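Local atomic coordinates of uncharacterized protein (Archaeoglobus fulgidus, PDB entry 3LOT), a protein that probably cleaves beta-keto acids such as 3-keto-5-aminohexanoate, as a zinc-dependent enzyme of the beta-keto acid cleavage family built on a TIM barrel. Residues I34-E37 with A38-A42; S275-E278 with Q279-M283. One frame throughout, in Å; residues are numbered along the deposited sequence.

Contact 1: I34-E37 with A38-A42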
ATOM      1  N   ILE D  34      39.594  11.050   5.172  1.00 12.33           N
ATOM      2  CA  ILE D  34      38.263  11.017   5.768  1.00 12.79           C
ATOM      3  C   ILE D  34      37.955  12.351   6.476  1.00 12.35           C
ATOM      4  O   ILE D  34      36.860  12.899   6.323  1.00 13.05           O
ATOM      5  CB  ILE D  34      38.095   9.771   6.735  1.00 12.65           C
ATOM      6  CG1 ILE D  34      38.166   8.466   5.956  1.00 13.41           C
ATOM      7  CG2 ILE D  34      36.766   9.870   7.541  1.00 12.36           C
ATOM      8  CD1 ILE D  34      38.664   7.249   6.841  1.00 12.48           C
ATOM      9  N   VAL D  35      38.924  12.873   7.227  1.00 11.84           N
ATOM     10  CA  VAL D  35      38.757  14.136   7.936  1.00 11.83           C
ATOM     11  C   VAL D  35      38.451  15.299   6.964  1.00 12.02           C
ATOM     12  O   VAL D  35      37.491  16.025   7.145  1.00 11.07           O
ATOM     13  CB  VAL D  35      40.011  14.482   8.767  1.00 11.17           C
ATOM     14  CG1 VAL D  35      39.908  15.917   9.344  1.00  9.84           C
ATOM     15  CG2 VAL D  35      40.252  13.486   9.852  1.00  8.51           C
ATOM     16  N   GLU D  36      39.256  15.430   5.918  1.00 13.68           N
ATOM     17  CA  GLU D  36      39.107  16.510   4.945  1.00 14.11           C
ATOM     18  C   GLU D  36      37.787  16.401   4.188  1.00 14.74           C
ATOM     19  O   GLU D  36      37.108  17.406   3.976  1.00 13.26           O
ATOM     20  CB  GLU D  36      40.284  16.548   3.963  1.00 15.09           C
ATOM     21  CG  GLU D  36      41.537  17.077   4.559  1.00 18.42           C
ATOM     22  CD  GLU D  36      41.351  18.528   5.075  1.00 24.53           C
ATOM     23  OE1 GLU D  36      40.905  19.385   4.238  1.00 25.03           O
ATOM     24  OE2 GLU D  36      41.658  18.797   6.302  1.00 21.30           O
ATOM     25  N   GLU D  37      37.397  15.182   3.824  1.00 14.53           N
ATOM     26  CA  GLU D  37      36.128  14.985   3.142  1.00 14.54           C
ATOM     27  C   GLU D  37      34.944  15.247   4.045  1.00 13.74           C
ATOM     28  O   GLU D  37      33.959  15.748   3.566  1.00 14.76           O
ATOM     29  CB  GLU D  37      36.022  13.569   2.616  1.00 15.34           C
ATOM     30  CG  GLU D  37      36.828  13.359   1.390  1.00 17.18           C
ATOM     31  CD  GLU D  37      36.093  13.883   0.147  1.00 20.33           C
ATOM     32  OE1 GLU D  37      35.206  13.143  -0.416  1.00 16.07           O
ATOM     33  OE2 GLU D  37      36.430  15.033  -0.239  1.00 18.73           O
ATOM     34  N   ALA D  38      35.037  14.934   5.345  1.00 12.97           N
ATOM     35  CA  ALA D  38      33.957  15.236   6.273  1.00 12.01           C
ATOM     36  C   ALA D  38      33.763  16.775   6.386  1.00 11.37           C
ATOM     37  O   ALA D  38      32.631  17.259   6.385  1.00 10.87           O
ATOM     38  CB  ALA D  38      34.237  14.633   7.633  1.00 11.74           C
ATOM     39  N   VAL D  39      34.876  17.510   6.517  1.00 11.63           N
ATOM     40  CA  VAL D  39      34.872  18.981   6.705  1.00 11.15           C
ATOM     41  C   VAL D  39      34.339  19.632   5.416  1.00 11.58           C
ATOM     42  O   VAL D  39      33.467  20.530   5.438  1.00 12.09           O
ATOM     43  CB  VAL D  39      36.252  19.507   7.152  1.00 11.17           C
ATOM     44  CG1 VAL D  39      36.239  21.030   7.275  1.00  9.21           C
ATOM     45  CG2 VAL D  39      36.648  18.864   8.496  1.00 10.64           C
ATOM     46  N   LYS D  40      34.802  19.144   4.273  1.00 11.11           N
ATOM     47  CA  LYS D  40      34.237  19.605   3.007  1.00 11.70           C
ATOM     48  C   LYS D  40      32.734  19.313   2.890  1.00 10.63           C
ATOM     49  O   LYS D  40      31.998  20.136   2.384  1.00 10.02           O
ATOM     50  CB  LYS D  40      34.993  19.008   1.828  1.00 11.74           C
ATOM     51  CG  LYS D  40      36.423  19.609   1.727  1.00 15.10           C
ATOM     52  CD  LYS D  40      37.294  18.964   0.666  1.00 18.88           C
ATOM     53  CE  LYS D  40      38.793  19.161   1.013  1.00 20.48           C
ATOM     54  NZ  LYS D  40      39.705  18.637  -0.036  1.00 21.91           N
ATOM     55  N   ALA D  41      32.285  18.152   3.349  1.00  9.91           N
ATOM     56  CA  ALA D  41      30.873  17.807   3.258  1.00 11.00           C
ATOM     57  C   ALA D  41      29.991  18.735   4.120  1.00 11.83           C
ATOM     58  O   ALA D  41      28.922  19.225   3.677  1.00 12.41           O
ATOM     59  CB  ALA D  41      30.673  16.327   3.653  1.00 10.84           C
ATOM     60  N   ALA D  42      30.489  19.014   5.327  1.00 12.17           N
ATOM     61  CA  ALA D  42      29.877  19.971   6.233  1.00 11.84           C
ATOM     62  C   ALA D  42      29.713  21.326   5.615  1.00 12.03           C
ATOM     63  O   ALA D  42      28.665  21.926   5.711  1.00 10.35           O
ATOM     64  CB  ALA D  42      30.702  20.087   7.518  1.00 11.30           C
TER
HETATM   65  O   HOH W   1      38.934  15.739   0.219  1.00 17.67           O
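Ala-38 donates its backbone N to Ile-34 O at 2.9 Å, the first of four successive i to i+4 bonds across the contact. They belong to helix 31-43, which links strands 7-13 and 48-54 of the TIM barrel; helix 65-78 packs on its Ile-34, Ala-38 and Val-39 side, Ile-75 meeting the Ala-38 methyl. Val-39 repeats the backbone bond to Val-35 O. Its CG2 stands beside its own backbone N, anti to the carbonyl carbon, and this rotation brings Val-39 CG2 back to within 3.3 Å of Val-35 O, while the two valine side chains only graze each other, CG1 of Val-35 lying 4.5 Å from CG2 of Val-39. Lys-40 N gives the straightest bond of the series, 167° at the hydrogen, to Glu-36 O. The lysine chain, with CG beside its own N (chi1 -70°) and extended beyond it, runs back over that carbonyl, Lys-40 CG 3.2 Å from Glu-36 O. Its ammonium comes near two carboxylates without touching either: Lys-40 NZ is 4.5 Å from Glu-36 OE1, beyond a salt bridge. A water closes the gap to the other, donating to Glu-37 OE2 at 2.6 Å and accepting from Lys-40 NZ at 3.0 Å. Ala-41 N bonds Glu-37 O, the last of the four. The other carboxylate oxygens are engaged elsewhere, Glu-36 OE2 by Gln-78 and Glu-37 OE1 by Asn-276. Lys-40 is therefore coupled to Glu-37 through solvent and to Glu-36 through space, and its positive charge would be expected to favour the ionised form of both glutamates.

Contact 2: S275-E278 with Q279-M283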
ATOM      1  N   SER D 275      33.966  13.595  -5.152  1.00 13.70           N
ATOM      2  CA  SER D 275      34.037  13.813  -3.699  1.00 13.63           C
ATOM      3  C   SER D 275      32.665  13.654  -3.077  1.00 13.27           C
ATOM      4  O   SER D 275      31.630  13.713  -3.743  1.00 12.87           O
ATOM      5  CB  SER D 275      34.494  15.240  -3.377  1.00 13.15           C
ATOM      6  OG  SER D 275      33.514  16.137  -3.906  1.00 13.85           O
ATOM      7  N   ASN D 276      32.684  13.532  -1.769  1.00 13.86           N
ATOM      8  CA  ASN D 276      31.481  13.586  -0.991  1.00 13.15           C
ATOM      9  C   ASN D 276      30.766  14.910  -1.195  1.00 13.00           C
ATOM     10  O   ASN D 276      29.535  14.927  -1.363  1.00 12.71           O
ATOM     11  CB  ASN D 276      31.839  13.361   0.486  1.00 13.71           C
ATOM     12  CG  ASN D 276      31.964  11.888   0.810  1.00 13.00           C
ATOM     13  OD1 ASN D 276      30.951  11.191   0.975  1.00 12.61           O
ATOM     14  ND2 ASN D 276      33.189  11.400   0.868  1.00 10.77           N
ATOM     15  N   ALA D 277      31.538  16.006  -1.240  1.00 11.89           N
ATOM     16  CA  ALA D 277      30.963  17.333  -1.350  1.00 12.28           C
ATOM     17  C   ALA D 277      30.111  17.438  -2.597  1.00 12.17           C
ATOM     18  O   ALA D 277      29.100  18.068  -2.573  1.00 12.10           O
ATOM     19  CB  ALA D 277      32.055  18.418  -1.322  1.00 10.43           C
ATOM     20  N   GLU D 278      30.512  16.797  -3.689  1.00 12.36           N
ATOM     21  CA  GLU D 278      29.741  16.865  -4.918  1.00 13.29           C
ATOM     22  C   GLU D 278      28.293  16.339  -4.809  1.00 13.02           C
ATOM     23  O   GLU D 278      27.364  16.901  -5.382  1.00 12.30           O
ATOM     24  CB  GLU D 278      30.482  16.101  -6.025  1.00 13.69           C
ATOM     25  CG  GLU D 278      30.067  16.477  -7.386  1.00 17.18           C
ATOM     26  CD  GLU D 278      30.665  15.564  -8.478  1.00 22.47           C
ATOM     27  OE1 GLU D 278      31.288  14.532  -8.165  1.00 26.07           O
ATOM     28  OE2 GLU D 278      30.483  15.889  -9.662  1.00 25.11           O
ATOM     29  N   GLN D 279      28.130  15.233  -4.095  1.00 13.78           N
ATOM     30  CA  GLN D 279      26.824  14.643  -3.833  1.00 13.29           C
ATOM     31  C   GLN D 279      26.036  15.498  -2.836  1.00 13.32           C
ATOM     32  O   GLN D 279      24.828  15.682  -2.984  1.00 13.17           O
ATOM     33  CB  GLN D 279      27.005  13.229  -3.270  1.00 13.83           C
ATOM     34  CG  GLN D 279      27.470  12.196  -4.288  1.00 14.61           C
ATOM     35  CD  GLN D 279      27.772  10.829  -3.653  1.00 14.07           C
ATOM     36  OE1 GLN D 279      27.767  10.689  -2.430  1.00 16.39           O
ATOM     37  NE2 GLN D 279      28.005   9.826  -4.485  1.00 12.18           N
ATOM     38  N   VAL D 280      26.703  16.003  -1.807  1.00 12.56           N
ATOM     39  CA  VAL D 280      26.032  16.919  -0.873  1.00 11.26           C
ATOM     40  C   VAL D 280      25.502  18.170  -1.585  1.00 11.54           C
ATOM     41  O   VAL D 280      24.363  18.538  -1.391  1.00 10.51           O
ATOM     42  CB  VAL D 280      26.925  17.318   0.304  1.00 10.41           C
ATOM     43  CG1 VAL D 280      26.225  18.388   1.172  1.00 10.60           C
ATOM     44  CG2 VAL D 280      27.296  16.089   1.103  1.00 11.68           C
ATOM     45  N   GLU D 281      26.325  18.803  -2.434  1.00 11.86           N
ATOM     46  CA  GLU D 281      25.890  19.983  -3.197  1.00 12.26           C
ATOM     47  C   GLU D 281      24.665  19.690  -4.051  1.00 12.23           C
ATOM     48  O   GLU D 281      23.751  20.497  -4.103  1.00 10.89           O
ATOM     49  CB  GLU D 281      27.011  20.519  -4.080  1.00 12.60           C
ATOM     50  CG  GLU D 281      28.157  21.003  -3.256  1.00 14.84           C
ATOM     51  CD  GLU D 281      29.476  21.217  -4.016  1.00 21.39           C
ATOM     52  OE1 GLU D 281      29.640  20.817  -5.190  1.00 23.95           O
ATOM     53  OE2 GLU D 281      30.361  21.841  -3.398  1.00 22.99           O
ATOM     54  N   LYS D 282      24.664  18.536  -4.705  1.00 11.86           N
ATOM     55  CA  LYS D 282      23.506  18.094  -5.528  1.00 12.39           C
ATOM     56  C   LYS D 282      22.221  17.934  -4.714  1.00 12.73           C
ATOM     57  O   LYS D 282      21.149  18.431  -5.101  1.00 12.19           O
ATOM     58  CB  LYS D 282      23.834  16.783  -6.221  1.00 12.45           C
ATOM     59  CG  LYS D 282      22.723  16.235  -7.127  1.00 14.28           C
ATOM     60  CD  LYS D 282      23.298  15.096  -7.958  1.00 16.59           C
ATOM     61  CE  LYS D 282      22.394  14.691  -9.081  1.00 17.34           C
ATOM     62  NZ  LYS D 282      22.437  15.730 -10.121  1.00 15.30           N
HETATM   63  N   MSE D 283      22.332  17.268  -3.571  1.00 12.50           N
HETATM   64  CA  MSE D 283      21.155  16.978  -2.794  1.00 13.12           C
HETATM   65  C   MSE D 283      20.638  18.294  -2.214  1.00 12.44           C
HETATM   66  O   MSE D 283      19.427  18.497  -2.163  1.00 12.34           O
HETATM   67  CB  MSE D 283      21.450  15.953  -1.699  1.00 12.74           C
HETATM   68  CG  MSE D 283      20.209  15.497  -0.924  1.00 15.02           C
HETATM   69 SE   MSE D 283      18.941  14.530  -2.105  0.75 16.04          SE
HETATM   70  CE  MSE D 283      17.545  15.516  -1.608  1.00  9.39           C
TER
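Val-280 N points almost straight at Asn-276 O, 3.1 Å away with 170° at the hydrogen, and the same oxygen takes a second, weak and strongly bent bond from Gln-279 N. Ala-277 O likewise accepts from Glu-281 N at 2.9 Å. The Glu-281 side chain lies over this carbonyl, its CG 3.2 Å from Ala-277 O. The next bond differs: Lys-282 N reaches Glu-278 O at 3.2 Å from above the carbonyl plane, 36° out of it. Ahead of these bonds Ser-275 is the N-cap of helix 276-289. Its chi1 of 62° places the hydroxyl forward over the first turn, where Glu-278 N gives its capping bond to Ser-275 OG at 3.1 Å and a weak one to Ser-275 O. The buried amides find their partners in the loops that follow strands 7-13 and 256-259. Asn-276 OD1 accepts from Leu-261 N and its ND2 donates to Ile-14 O, while Gln-279 NE2 serves the carbonyls of Tyr-266 and Ser-264 and its OE1 takes a weak bond from Gly-260 N. Asn-276 lies near the zinc site, its side chain about 6 Å at nearest from that of the ligand Glu-262. Glu-278 runs out extended and its OE1 accepts from Lys-274 N, whereas buried Lys-282 carries its NZ to a salt bridge with Glu-289 of the second subunit.

How the contacts relate
From the N terminus, contact 1 comes first, within helix 31-43, the crossover helix of the beta-alpha-beta unit between strands 7-13 and 48-54. Contact 2 follows far later, in helix 276-289 beyond strand 256-259. Each is local to one helix and closes no long loop; they lie in series, neither nesting nor crossing. Strand 7-13 pairs in parallel with both 48-54 and 256-259, consistent with the two helices being neighbours outside the barrel, the centres of the contacts about 11 Å apart. The direct join is the probable hydrogen bond already noted from contact 1, Glu-37 OE1 to Asn-276 N at 2.9 Å; further along, Ala-41 O packs against Val-280 CG1 at 3.8 Å.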